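Local coordinates for protein LRIM1 (Anopheles gambiae, PDB 3O53) that pairs with APL1C in a heterodimer of leucine-rich repeat proteins that regulates complement-like immunity, here represented by its leucine-rich repeat domain, at residues S47-A52 with E72-E77; L87-V92 with A106-I111; I125-N130 with L149-N154. One frame throughout, in Å; residues are numbered along the deposited sequence.

Contact 1 (S47-A52 with E72-E77); sequences SQISAA and ETLDLE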
ATOM      1  N   SER A  47      14.213 -20.211  10.616  1.00 42.31           N
ATOM      2  CA  SER A  47      12.843 -20.547  10.264  1.00 38.12           C
ATOM      3  C   SER A  47      11.876 -20.038  11.319  1.00 38.41           C
ATOM      4  O   SER A  47      10.663 -20.076  11.129  1.00 44.95           O
ATOM      5  CB  SER A  47      12.685 -22.059  10.113  1.00 45.92           C
ATOM      6  OG  SER A  47      12.717 -22.692  11.381  1.00 56.44           O
ATOM      7  N   GLN A  48      12.408 -19.564  12.437  1.00 45.27           N
ATOM      8  CA  GLN A  48      11.555 -18.995  13.469  1.00 50.80           C
ATOM      9  C   GLN A  48      12.359 -18.241  14.514  1.00 49.03           C
ATOM     10  O   GLN A  48      13.538 -18.503  14.727  1.00 55.27           O
ATOM     11  CB  GLN A  48      10.726 -20.093  14.136  1.00 63.90           C
ATOM     12  CG  GLN A  48      11.504 -21.362  14.423  1.00 84.72           C
ATOM     13  CD  GLN A  48      10.616 -22.488  14.910  1.00 97.07           C
ATOM     14  OE1 GLN A  48      10.014 -22.402  15.982  1.00106.45           O
ATOM     15  NE2 GLN A  48      10.532 -23.557  14.126  1.00 92.94           N
ATOM     16  N   ILE A  49      11.700 -17.292  15.159  1.00 43.69           N
ATOM     17  CA  ILE A  49      12.289 -16.578  16.273  1.00 52.30           C
ATOM     18  C   ILE A  49      11.155 -16.157  17.184  1.00 49.03           C
ATOM     19  O   ILE A  49      10.086 -15.789  16.712  1.00 49.18           O
ATOM     20  CB  ILE A  49      13.091 -15.347  15.804  1.00 50.85           C
ATOM     21  CG1 ILE A  49      13.820 -14.707  16.984  1.00 57.91           C
ATOM     22  CG2 ILE A  49      12.176 -14.341  15.127  1.00 44.48           C
ATOM     23  CD1 ILE A  49      15.012 -13.849  16.580  1.00 56.47           C
ATOM     24  N   SER A  50      11.379 -16.221  18.487  1.00 53.16           N
ATOM     25  CA  SER A  50      10.332 -15.890  19.435  1.00 53.40           C
ATOM     26  C   SER A  50      10.641 -14.576  20.126  1.00 50.31           C
ATOM     27  O   SER A  50      11.802 -14.216  20.316  1.00 55.39           O
ATOM     28  CB  SER A  50      10.194 -16.992  20.480  1.00 55.15           C
ATOM     29  OG  SER A  50      11.213 -16.884  21.454  1.00 47.56           O
ATOM     30  N   ALA A  51       9.590 -13.861  20.501  1.00 44.51           N
ATOM     31  CA  ALA A  51       9.734 -12.671  21.317  1.00 49.85           C
ATOM     32  C   ALA A  51      10.539 -12.997  22.577  1.00 45.50           C
ATOM     33  O   ALA A  51      11.366 -12.204  23.008  1.00 39.28           O
ATOM     34  CB  ALA A  51       8.364 -12.122  21.687  1.00 54.47           C
ATOM     35  N   ALA A  52      10.300 -14.172  23.157  1.00 36.81           N
ATOM     36  CA  ALA A  52      10.984 -14.569  24.393  1.00 42.42           C
ATOM     37  C   ALA A  52      12.497 -14.568  24.214  1.00 42.96           C
ATOM     38  O   ALA A  52      13.233 -14.157  25.106  1.00 52.54           O
ATOM     39  CB  ALA A  52      10.503 -15.952  24.849  1.00 51.53           C
ATOM     40  N   GLU A  72       4.722 -19.091   8.814  1.00 35.50           N
ATOM     41  CA  GLU A  72       3.570 -19.023   9.707  1.00 40.03           C
ATOM     42  C   GLU A  72       3.529 -17.705  10.482  1.00 36.45           C
ATOM     43  O   GLU A  72       3.558 -16.635   9.883  1.00 38.44           O
ATOM     44  CB  GLU A  72       3.564 -20.223  10.658  1.00 57.47           C
ATOM     45  CG  GLU A  72       3.270 -21.541   9.963  1.00 66.87           C
ATOM     46  CD  GLU A  72       3.315 -22.730  10.908  1.00 78.66           C
ATOM     47  OE1 GLU A  72       2.578 -23.705  10.665  1.00 74.59           O
ATOM     48  OE2 GLU A  72       4.082 -22.691  11.893  1.00 87.47           O
ATOM     49  N   THR A  73       3.480 -17.775  11.808  1.00 33.74           N
ATOM     50  CA  THR A  73       3.280 -16.576  12.622  1.00 38.50           C
ATOM     51  C   THR A  73       4.591 -15.992  13.163  1.00 41.61           C
ATOM     52  O   THR A  73       5.404 -16.701  13.751  1.00 44.79           O
ATOM     53  CB  THR A  73       2.319 -16.870  13.795  1.00 40.10           C
ATOM     54  OG1 THR A  73       1.027 -17.206  13.274  1.00 43.67           O
ATOM     55  CG2 THR A  73       2.187 -15.662  14.707  1.00 38.57           C
ATOM     56  N   LEU A  74       4.797 -14.698  12.936  1.00 35.69           N
ATOM     57  CA  LEU A  74       5.896 -13.964  13.554  1.00 34.40           C
ATOM     58  C   LEU A  74       5.293 -12.997  14.565  1.00 39.45           C
ATOM     59  O   LEU A  74       4.727 -11.961  14.191  1.00 36.66           O
ATOM     60  CB  LEU A  74       6.711 -13.183  12.504  1.00 31.57           C
ATOM     61  CG  LEU A  74       7.822 -12.318  13.116  1.00 32.07           C
ATOM     62  CD1 LEU A  74       8.752 -13.187  13.953  1.00 37.56           C
ATOM     63  CD2 LEU A  74       8.611 -11.550  12.055  1.00 33.10           C
ATOM     64  N   ASP A  75       5.395 -13.344  15.844  1.00 36.52           N
ATOM     65  CA  ASP A  75       4.735 -12.581  16.891  1.00 35.09           C
ATOM     66  C   ASP A  75       5.769 -11.876  17.743  1.00 38.10           C
ATOM     67  O   ASP A  75       6.433 -12.488  18.570  1.00 40.19           O
ATOM     68  CB  ASP A  75       3.863 -13.489  17.772  1.00 40.69           C
ATOM     69  CG  ASP A  75       3.031 -12.704  18.779  1.00 45.70           C
ATOM     70  OD1 ASP A  75       3.341 -11.516  19.037  1.00 41.99           O
ATOM     71  OD2 ASP A  75       2.066 -13.277  19.321  1.00 54.60           O
ATOM     72  N   LEU A  76       5.908 -10.577  17.524  1.00 36.34           N
ATOM     73  CA  LEU A  76       6.868  -9.774  18.268  1.00 38.86           C
ATOM     74  C   LEU A  76       6.157  -8.631  18.966  1.00 42.33           C
ATOM     75  O   LEU A  76       6.744  -7.576  19.204  1.00 45.97           O
ATOM     76  CB  LEU A  76       7.918  -9.214  17.321  1.00 34.06           C
ATOM     77  CG  LEU A  76       8.652 -10.283  16.520  1.00 40.93           C
ATOM     78  CD1 LEU A  76       9.679  -9.615  15.616  1.00 43.12           C
ATOM     79  CD2 LEU A  76       9.316 -11.289  17.456  1.00 39.11           C
ATOM     80  N   GLU A  77       4.887  -8.848  19.284  1.00 33.47           N
ATOM     81  CA  GLU A  77       4.054  -7.818  19.886  1.00 40.28           C
ATOM     82  C   GLU A  77       4.623  -7.385  21.235  1.00 39.01           C
ATOM     83  O   GLU A  77       4.443  -6.238  21.654  1.00 39.23           O
ATOM     84  CB  GLU A  77       2.629  -8.345  20.064  1.00 51.13           C
ATOM     85  CG  GLU A  77       1.634  -7.305  20.545  1.00 67.65           C
ATOM     86  CD  GLU A  77       0.208  -7.832  20.581  1.00 76.32           C
ATOM     87  OE1 GLU A  77      -0.230  -8.452  19.587  1.00 53.97           O
ATOM     88  OE2 GLU A  77      -0.476  -7.620  21.605  1.00 92.13           O
TER
HETATM   89  O   HOH W   1       7.328 -15.889  16.330  1.00 39.74           O
HETATM   90  O   HOH W   2       8.669 -17.433  14.600  1.00 49.53           O
HETATM   91  O   HOH W   3       6.770 -14.614  19.883  1.00 43.54           O
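Ile49 and Leu74 lie side by side and point the same way, two apolar residues from successive coils of the leucine-rich repeat solenoid. CG2 of Ile49 meets CD1 of Leu74 at 3.8 Å. Leu74 holds CG anti to its backbone N (chi1 176°), which sets CG on that side, chi2 then bringing CD1 to Ile49, where it also rests 4.0 Å from Ile49 O. Two residues on, Leu76 turns its CG the other way, anti to the carbonyl carbon (chi1 -57°). Its CD2 methyl ends up against the backbone of Ala51, 4.0 Å from Ala51 N. Ala51 CB points at the strand, touches Asp75 O at 3.7 Å and lies near that CD2 branch.

The two backbones are joined through water rather than paired as strands. Water 1 lies 2.8 Å from Ile49 O and accepts from Asp75 N at 3.2 Å. Water 3 takes the N-H of Ala51 (N to water 3.0 Å) and donates a hydrogen bond to Asp75 O, while water 2 accepts from Ile49 N; the links of waters 1 and 2 to Thr73 O are weak. These waters bridge the backbone polar atoms of the two segments along one edge of the strand, whose other edge is bonded to strand 91-97.

Ala51 opens helix 51-54, for which Ser50 is the N-cap: its OG bonds to Asp53 N. The contact therefore joins the start of helix 51-54 to strand 73-76 of the following coil. Asp75 forms an Asx turn, its OD1 accepting from Glu77 N at 3.1 Å, met nearly along its C-O axis at an N-H...O angle of 167°.

Contact 2 (L87-V92 with A106-I111); sequences LNNNYV and AANNNI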
ATOM      1  N   LEU A  87      11.366  -7.623   7.830  1.00 36.91           N
ATOM      2  CA  LEU A  87      11.338  -9.052   7.532  1.00 39.42           C
ATOM      3  C   LEU A  87      11.082  -9.295   6.050  1.00 39.60           C
ATOM      4  O   LEU A  87      10.543 -10.330   5.672  1.00 31.90           O
ATOM      5  CB  LEU A  87      10.282  -9.772   8.364  1.00 34.55           C
ATOM      6  CG  LEU A  87       8.838  -9.352   8.110  1.00 35.71           C
ATOM      7  CD1 LEU A  87       7.893 -10.545   8.212  1.00 33.04           C
ATOM      8  CD2 LEU A  87       8.463  -8.253   9.089  1.00 35.14           C
ATOM      9  N   ASN A  88      11.471  -8.334   5.218  1.00 36.87           N
ATOM     10  CA  ASN A  88      11.415  -8.495   3.770  1.00 38.05           C
ATOM     11  C   ASN A  88      11.969  -9.856   3.370  1.00 38.90           C
ATOM     12  O   ASN A  88      12.989 -10.302   3.903  1.00 34.89           O
ATOM     13  CB  ASN A  88      12.239  -7.409   3.064  1.00 34.74           C
ATOM     14  CG  ASN A  88      11.556  -6.047   3.052  1.00 45.76           C
ATOM     15  OD1 ASN A  88      10.381  -5.917   3.385  1.00 39.01           O
ATOM     16  ND2 ASN A  88      12.304  -5.020   2.654  1.00 47.75           N
ATOM     17  N   ASN A  89      11.304 -10.497   2.413  1.00 37.53           N
ATOM     18  CA  ASN A  89      11.784 -11.741   1.824  1.00 38.60           C
ATOM     19  C   ASN A  89      11.853 -12.872   2.840  1.00 42.58           C
ATOM     20  O   ASN A  89      12.929 -13.387   3.158  1.00 45.72           O
ATOM     21  CB  ASN A  89      13.134 -11.514   1.147  1.00 40.94           C
ATOM     22  CG  ASN A  89      13.055 -10.457   0.073  1.00 46.70           C
ATOM     23  OD1 ASN A  89      12.307 -10.595  -0.896  1.00 44.51           O
ATOM     24  ND2 ASN A  89      13.805  -9.378   0.249  1.00 52.19           N
ATOM     25  N   ASN A  90      10.680 -13.229   3.354  1.00 35.10           N
ATOM     26  CA  ASN A  90      10.504 -14.423   4.166  1.00 35.02           C
ATOM     27  C   ASN A  90       9.202 -15.087   3.729  1.00 34.99           C
ATOM     28  O   ASN A  90       8.718 -14.819   2.634  1.00 41.87           O
ATOM     29  CB  ASN A  90      10.483 -14.073   5.654  1.00 38.64           C
ATOM     30  CG  ASN A  90      11.871 -13.883   6.220  1.00 47.64           C
ATOM     31  OD1 ASN A  90      12.555 -14.847   6.559  1.00 42.15           O
ATOM     32  ND2 ASN A  90      12.300 -12.633   6.320  1.00 44.62           N
ATOM     33  N   TYR A  91       8.638 -15.950   4.570  1.00 37.68           N
ATOM     34  CA  TYR A  91       7.394 -16.638   4.226  1.00 38.27           C
ATOM     35  C   TYR A  91       6.314 -16.417   5.264  1.00 39.21           C
ATOM     36  O   TYR A  91       5.396 -17.222   5.388  1.00 39.45           O
ATOM     37  CB  TYR A  91       7.631 -18.140   4.078  1.00 39.15           C
ATOM     38  CG  TYR A  91       8.697 -18.483   3.064  1.00 51.06           C
ATOM     39  CD1 TYR A  91       8.522 -18.187   1.720  1.00 51.85           C
ATOM     40  CD2 TYR A  91       9.876 -19.099   3.451  1.00 55.66           C
ATOM     41  CE1 TYR A  91       9.489 -18.495   0.791  1.00 57.50           C
ATOM     42  CE2 TYR A  91      10.852 -19.412   2.529  1.00 63.94           C
ATOM     43  CZ  TYR A  91      10.653 -19.107   1.200  1.00 60.18           C
ATOM     44  OH  TYR A  91      11.624 -19.416   0.281  1.00 58.23           O
ATOM     45  N   VAL A  92       6.420 -15.333   6.017  1.00 32.67           N
ATOM     46  CA  VAL A  92       5.477 -15.089   7.104  1.00 32.80           C
ATOM     47  C   VAL A  92       4.036 -14.998   6.600  1.00 31.88           C
ATOM     48  O   VAL A  92       3.770 -14.388   5.570  1.00 29.08           O
ATOM     49  CB  VAL A  92       5.854 -13.807   7.885  1.00 35.10           C
ATOM     50  CG1 VAL A  92       4.807 -13.492   8.934  1.00 31.46           C
ATOM     51  CG2 VAL A  92       7.229 -13.982   8.531  1.00 37.37           C
ATOM     52  N   ALA A 106       7.907  -5.419   5.320  1.00 35.18           N
ATOM     53  CA  ALA A 106       7.494  -6.817   5.292  1.00 37.30           C
ATOM     54  C   ALA A 106       6.998  -7.204   3.907  1.00 36.75           C
ATOM     55  O   ALA A 106       6.011  -7.919   3.767  1.00 32.36           O
ATOM     56  CB  ALA A 106       6.425  -7.080   6.342  1.00 29.76           C
ATOM     57  N   ALA A 107       7.697  -6.721   2.889  1.00 29.97           N
ATOM     58  CA  ALA A 107       7.384  -7.059   1.513  1.00 30.99           C
ATOM     59  C   ALA A 107       7.833  -8.485   1.221  1.00 30.91           C
ATOM     60  O   ALA A 107       8.741  -9.006   1.875  1.00 28.29           O
ATOM     61  CB  ALA A 107       8.082  -6.063   0.552  1.00 25.39           C
ATOM     62  N   ASN A 108       7.199  -9.111   0.238  1.00 28.91           N
ATOM     63  CA  ASN A 108       7.641 -10.414  -0.245  1.00 33.71           C
ATOM     64  C   ASN A 108       7.564 -11.489   0.823  1.00 33.89           C
ATOM     65  O   ASN A 108       8.513 -12.238   1.047  1.00 33.61           O
ATOM     66  CB  ASN A 108       9.062 -10.310  -0.802  1.00 33.42           C
ATOM     67  CG  ASN A 108       9.182  -9.221  -1.842  1.00 38.56           C
ATOM     68  OD1 ASN A 108       8.197  -8.852  -2.477  1.00 40.03           O
ATOM     69  ND2 ASN A 108      10.380  -8.694  -2.020  1.00 43.98           N
ATOM     70  N   ASN A 109       6.415 -11.558   1.480  1.00 30.06           N
ATOM     71  CA  ASN A 109       6.121 -12.654   2.385  1.00 28.98           C
ATOM     72  C   ASN A 109       4.847 -13.377   1.924  1.00 27.03           C
ATOM     73  O   ASN A 109       4.489 -13.283   0.756  1.00 28.99           O
ATOM     74  CB  ASN A 109       6.010 -12.132   3.817  1.00 27.99           C
ATOM     75  CG  ASN A 109       7.368 -11.986   4.479  1.00 34.70           C
ATOM     76  OD1 ASN A 109       7.809 -12.877   5.196  1.00 32.45           O
ATOM     77  ND2 ASN A 109       8.038 -10.862   4.239  1.00 31.77           N
ATOM     78  N   ASN A 110       4.200 -14.123   2.822  1.00 29.43           N
ATOM     79  CA  ASN A 110       2.901 -14.754   2.542  1.00 32.91           C
ATOM     80  C   ASN A 110       1.792 -14.104   3.375  1.00 32.27           C
ATOM     81  O   ASN A 110       0.808 -14.760   3.720  1.00 28.13           O
ATOM     82  CB  ASN A 110       2.907 -16.247   2.923  1.00 34.69           C
ATOM     83  CG  ASN A 110       3.896 -17.073   2.125  1.00 48.01           C
ATOM     84  OD1 ASN A 110       4.720 -16.541   1.379  1.00 47.60           O
ATOM     85  ND2 ASN A 110       3.819 -18.400   2.296  1.00 63.90           N
ATOM     86  N   ILE A 111       1.950 -12.829   3.710  1.00 28.11           N
ATOM     87  CA  ILE A 111       1.154 -12.237   4.783  1.00 29.57           C
ATOM     88  C   ILE A 111      -0.317 -12.061   4.428  1.00 30.79           C
ATOM     89  O   ILE A 111      -0.656 -11.484   3.400  1.00 27.55           O
ATOM     90  CB  ILE A 111       1.740 -10.884   5.236  1.00 30.10           C
ATOM     91  CG1 ILE A 111       3.025 -11.109   6.040  1.00 37.31           C
ATOM     92  CG2 ILE A 111       0.715 -10.101   6.064  1.00 21.83           C
ATOM     93  CD1 ILE A 111       3.863  -9.847   6.225  1.00 31.27           C
TER
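The amide of Asn109 bonds to both ends of the 87-92 turn. Its ND2 donates to Leu87 O at 2.9 Å, nearly straight (171°) and within the amide plane, while its OD1 offers a lone pair, in the carbonyl plane, to Val92 N at 2.9 Å. With CG anti to the carbonyl carbon (chi1 -83°), the amide is carried across to the neighbouring coil, between these two backbone atoms. Asn90, the equivalent residue one coil earlier, donates its own ND2 to the same Leu87 O at 3.0 Å. The two amides reach that oxygen from opposite faces of its carbonyl plane, so it is gripped twice. This is the asparagine ladder of leucine-rich repeats, in which an asparagine of each coil stitches it to the one before.

Around the ladder, backbone and side-chain groups add further bonds. Asn89 N donates to Ala107 O at 3.0 Å, and Asn110 N to Val92 O at 2.8 Å. Asn88 sends OD1 to Ala107 N, also at 2.8 Å, with the donor tilted from the carbonyl plane. Asn89 and Asn108 run side by side, their amide planes 37° apart, and Asn108 ND2 meets Asn89 OD1 at 2.9 Å from above the plane of that carbonyl.

Apolar contacts lie on the inner side. Leu87 CD2 packs on Ala106 CB at 3.6 Å, its CD1 branch lies beside the Asn109 amide, and the Val92 and Ile111 side chains lie side by side, pointing the same way, and meet through their CG1 atoms. Leu87 and Val92 also touch Leu74 of strand 73-76, and Leu87, Ala106 and Ile111 touch Leu95 of strand 91-97. The two turns leave the adjacent parallel strands 84-86 and 103-105 and lead on toward strands 91-97 and 113-116.

Contact 3 (I125-N130 with L149-N154); sequences IYLANN and LDLKLN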
ATOM      1  N   ILE A 125       4.299   1.627   6.559  1.00 29.06           N
ATOM      2  CA  ILE A 125       4.024   0.194   6.429  1.00 29.36           C
ATOM      3  C   ILE A 125       4.236  -0.268   4.993  1.00 29.17           C
ATOM      4  O   ILE A 125       3.574   0.209   4.078  1.00 32.27           O
ATOM      5  CB  ILE A 125       2.578  -0.122   6.840  1.00 27.77           C
ATOM      6  CG1 ILE A 125       2.390   0.139   8.340  1.00 32.97           C
ATOM      7  CG2 ILE A 125       2.216  -1.583   6.476  1.00 25.73           C
ATOM      8  CD1 ILE A 125       0.936   0.125   8.794  1.00 32.31           C
ATOM      9  N   TYR A 126       5.168  -1.199   4.813  1.00 26.34           N
ATOM     10  CA  TYR A 126       5.541  -1.687   3.495  1.00 30.79           C
ATOM     11  C   TYR A 126       5.148  -3.149   3.368  1.00 27.63           C
ATOM     12  O   TYR A 126       5.823  -4.008   3.905  1.00 25.06           O
ATOM     13  CB  TYR A 126       7.055  -1.550   3.296  1.00 31.34           C
ATOM     14  CG  TYR A 126       7.544  -0.123   3.331  1.00 32.96           C
ATOM     15  CD1 TYR A 126       7.695   0.603   2.161  1.00 38.84           C
ATOM     16  CD2 TYR A 126       7.851   0.504   4.534  1.00 35.31           C
ATOM     17  CE1 TYR A 126       8.148   1.915   2.179  1.00 45.01           C
ATOM     18  CE2 TYR A 126       8.307   1.826   4.561  1.00 39.98           C
ATOM     19  CZ  TYR A 126       8.447   2.518   3.381  1.00 45.12           C
ATOM     20  OH  TYR A 126       8.888   3.825   3.388  1.00 46.71           O
ATOM     21  N   LEU A 127       4.066  -3.423   2.644  1.00 22.57           N
ATOM     22  CA  LEU A 127       3.544  -4.777   2.531  1.00 24.84           C
ATOM     23  C   LEU A 127       3.371  -5.236   1.080  1.00 28.06           C
ATOM     24  O   LEU A 127       2.497  -6.054   0.783  1.00 28.44           O
ATOM     25  CB  LEU A 127       2.186  -4.865   3.244  1.00 22.38           C
ATOM     26  CG  LEU A 127       2.236  -4.837   4.777  1.00 26.41           C
ATOM     27  CD1 LEU A 127       0.831  -4.590   5.359  1.00 25.07           C
ATOM     28  CD2 LEU A 127       2.835  -6.137   5.308  1.00 27.12           C
ATOM     29  N   ALA A 128       4.183  -4.718   0.172  1.00 23.39           N
ATOM     30  CA  ALA A 128       4.060  -5.114  -1.226  1.00 31.03           C
ATOM     31  C   ALA A 128       4.211  -6.630  -1.339  1.00 33.67           C
ATOM     32  O   ALA A 128       4.976  -7.234  -0.602  1.00 28.63           O
ATOM     33  CB  ALA A 128       5.104  -4.430  -2.079  1.00 29.34           C
ATOM     34  N   ASN A 129       3.465  -7.229  -2.262  1.00 32.05           N
ATOM     35  CA  ASN A 129       3.680  -8.618  -2.657  1.00 26.53           C
ATOM     36  C   ASN A 129       3.445  -9.589  -1.511  1.00 27.14           C
ATOM     37  O   ASN A 129       4.360 -10.282  -1.073  1.00 28.85           O
ATOM     38  CB  ASN A 129       5.097  -8.812  -3.211  1.00 29.48           C
ATOM     39  CG  ASN A 129       5.231 -10.106  -3.992  1.00 34.27           C
ATOM     40  OD1 ASN A 129       4.234 -10.661  -4.447  1.00 28.99           O
ATOM     41  ND2 ASN A 129       6.456 -10.591  -4.152  1.00 32.52           N
ATOM     42  N   ASN A 130       2.212  -9.611  -1.023  1.00 25.26           N
ATOM     43  CA  ASN A 130       1.813 -10.505   0.036  1.00 29.19           C
ATOM     44  C   ASN A 130       0.461 -11.130  -0.344  1.00 34.55           C
ATOM     45  O   ASN A 130       0.122 -11.175  -1.521  1.00 32.12           O
ATOM     46  CB  ASN A 130       1.758  -9.746   1.360  1.00 25.22           C
ATOM     47  CG  ASN A 130       3.120  -9.651   2.025  1.00 32.12           C
ATOM     48  OD1 ASN A 130       3.675 -10.655   2.455  1.00 28.32           O
ATOM     49  ND2 ASN A 130       3.669  -8.438   2.099  1.00 27.41           N
ATOM     50  N   LEU A 149       1.543   3.832   3.230  1.00 26.84           N
ATOM     51  CA  LEU A 149       0.975   2.488   3.173  1.00 29.37           C
ATOM     52  C   LEU A 149       1.123   1.921   1.780  1.00 27.58           C
ATOM     53  O   LEU A 149       0.482   2.385   0.836  1.00 27.47           O
ATOM     54  CB  LEU A 149      -0.503   2.493   3.569  1.00 25.48           C
ATOM     55  CG  LEU A 149      -1.196   1.118   3.573  1.00 27.11           C
ATOM     56  CD1 LEU A 149      -0.425   0.088   4.407  1.00 26.47           C
ATOM     57  CD2 LEU A 149      -2.612   1.237   4.094  1.00 24.55           C
ATOM     58  N   ASP A 150       1.971   0.910   1.658  1.00 23.54           N
ATOM     59  CA  ASP A 150       2.193   0.261   0.378  1.00 27.11           C
ATOM     60  C   ASP A 150       1.572  -1.127   0.406  1.00 26.60           C
ATOM     61  O   ASP A 150       2.053  -2.012   1.102  1.00 26.11           O
ATOM     62  CB  ASP A 150       3.687   0.165   0.062  1.00 27.56           C
ATOM     63  CG  ASP A 150       3.949  -0.423  -1.314  1.00 34.56           C
ATOM     64  OD1 ASP A 150       2.991  -0.530  -2.109  1.00 27.10           O
ATOM     65  OD2 ASP A 150       5.108  -0.778  -1.605  1.00 33.07           O
ATOM     66  N   LEU A 151       0.492  -1.303  -0.349  1.00 25.64           N
ATOM     67  CA  LEU A 151      -0.187  -2.592  -0.441  1.00 27.89           C
ATOM     68  C   LEU A 151      -0.215  -3.107  -1.877  1.00 29.25           C
ATOM     69  O   LEU A 151      -1.062  -3.914  -2.231  1.00 23.93           O
ATOM     70  CB  LEU A 151      -1.619  -2.490   0.107  1.00 28.84           C
ATOM     71  CG  LEU A 151      -1.717  -2.427   1.631  1.00 22.67           C
ATOM     72  CD1 LEU A 151      -3.043  -1.819   2.090  1.00 23.79           C
ATOM     73  CD2 LEU A 151      -1.531  -3.824   2.233  1.00 24.74           C
ATOM     74  N   LYS A 152       0.722  -2.656  -2.702  1.00 25.88           N
ATOM     75  CA  LYS A 152       0.755  -3.093  -4.095  1.00 26.95           C
ATOM     76  C   LYS A 152       1.004  -4.594  -4.219  1.00 25.37           C
ATOM     77  O   LYS A 152       1.582  -5.217  -3.324  1.00 19.38           O
ATOM     78  CB  LYS A 152       1.822  -2.315  -4.879  1.00 29.00           C
ATOM     79  CG  LYS A 152       3.265  -2.748  -4.627  1.00 26.96           C
ATOM     80  CD  LYS A 152       4.179  -2.114  -5.697  1.00 35.95           C
ATOM     81  CE  LYS A 152       5.658  -2.318  -5.406  1.00 49.13           C
ATOM     82  NZ  LYS A 152       6.122  -1.441  -4.295  1.00 50.94           N
ATOM     83  N   LEU A 153       0.581  -5.167  -5.344  1.00 20.82           N
ATOM     84  CA  LEU A 153       0.779  -6.592  -5.625  1.00 22.13           C
ATOM     85  C   LEU A 153       0.174  -7.471  -4.544  1.00 22.15           C
ATOM     86  O   LEU A 153       0.742  -8.486  -4.164  1.00 26.21           O
ATOM     87  CB  LEU A 153       2.270  -6.937  -5.785  1.00 27.59           C
ATOM     88  CG  LEU A 153       2.981  -6.339  -7.009  1.00 34.30           C
ATOM     89  CD1 LEU A 153       4.473  -6.669  -6.985  1.00 32.80           C
ATOM     90  CD2 LEU A 153       2.347  -6.838  -8.308  1.00 32.19           C
ATOM     91  N   ASN A 154      -0.979  -7.085  -4.034  1.00 27.15           N
ATOM     92  CA  ASN A 154      -1.710  -7.987  -3.161  1.00 26.02           C
ATOM     93  C   ASN A 154      -2.972  -8.461  -3.875  1.00 24.70           C
ATOM     94  O   ASN A 154      -3.053  -8.403  -5.097  1.00 29.81           O
ATOM     95  CB  ASN A 154      -1.978  -7.329  -1.799  1.00 20.97           C
ATOM     96  CG  ASN A 154      -0.781  -7.447  -0.867  1.00 24.29           C
ATOM     97  OD1 ASN A 154      -0.550  -8.495  -0.265  1.00 26.75           O
ATOM     98  ND2 ASN A 154      -0.010  -6.378  -0.751  1.00 19.24           N
TER
HETATM   99  O   HOH W   4       6.132  -2.509   0.269  1.00 26.89           O
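Two neighbouring strands of the parallel sheet of a leucine-rich repeat solenoid meet here, Ile125 beside Leu149 and Tyr126 beside Asp150, and continue into similar turns that carry Asn130 and Asn154. Asp150 N donates to Ile125 O at 3.0 Å, almost in line with the carbonyl, and Leu127 N returns the bond to Asp150 O at 2.9 Å. On the face that carries Ile125 and Leu149, Ile125 CG2 lies along Leu149 CD1, and Leu127 runs parallel to Leu151 in the core.

On the side of the sheet that carries Tyr126 and Asp150, the aspartate organises the polar groups. Lys152 NZ, brought back by a bend at the end of its chain (chi4 -74°), forms a salt bridge with Asp150 OD2 at 3.0 Å through the syn lone pair. Water 4 donates to the same OD2 at 2.7 Å and accepts from Ala128 N, linking the carboxylate to the preceding coil. Asp150 OD1 takes Lys152 N in an Asx turn. The lysine's aliphatic part packs too, CG against Ala128 CB at 3.6 Å. The Tyr126 ring stacks on His105 of the preceding strand.

In the turns, Asn129 N donates to Lys152 O at 3.0 Å. Leu127 O accepts Asn154 ND2 and Asn130 ND2, each at 3.0 Å, from opposite faces of its plane, and Asn154 ND2 also donates to Leu151 O, so one buried amide nitrogen serves two coils. Asn130 ND2 likewise reaches Ala106 O of the coil before. Sheet pairing followed by an asparagine ladder is the hallmark of the leucine-rich repeat fold.

Running from the N terminus, the three contacts follow in series, none nested in or crossing another, each closing roughly one turn of the solenoid. Contact 1 ties residues 47-52, leading into helix 51-54, to strand 73-76. Contact 2 begins farther along, and the two touch where Val92 packs on Glu72; strands 73-76 and 91-97 are neighbours in the smaller sheet. Contact 3 comes next, about 10 Å from contact 2 between centres, and directly continues it: Ala106 N makes a probable hydrogen bond to Tyr126 O, so backbone pairing passes from one to the other. Contacts 1 and 3 stay about 10 Å apart at their nearest atoms.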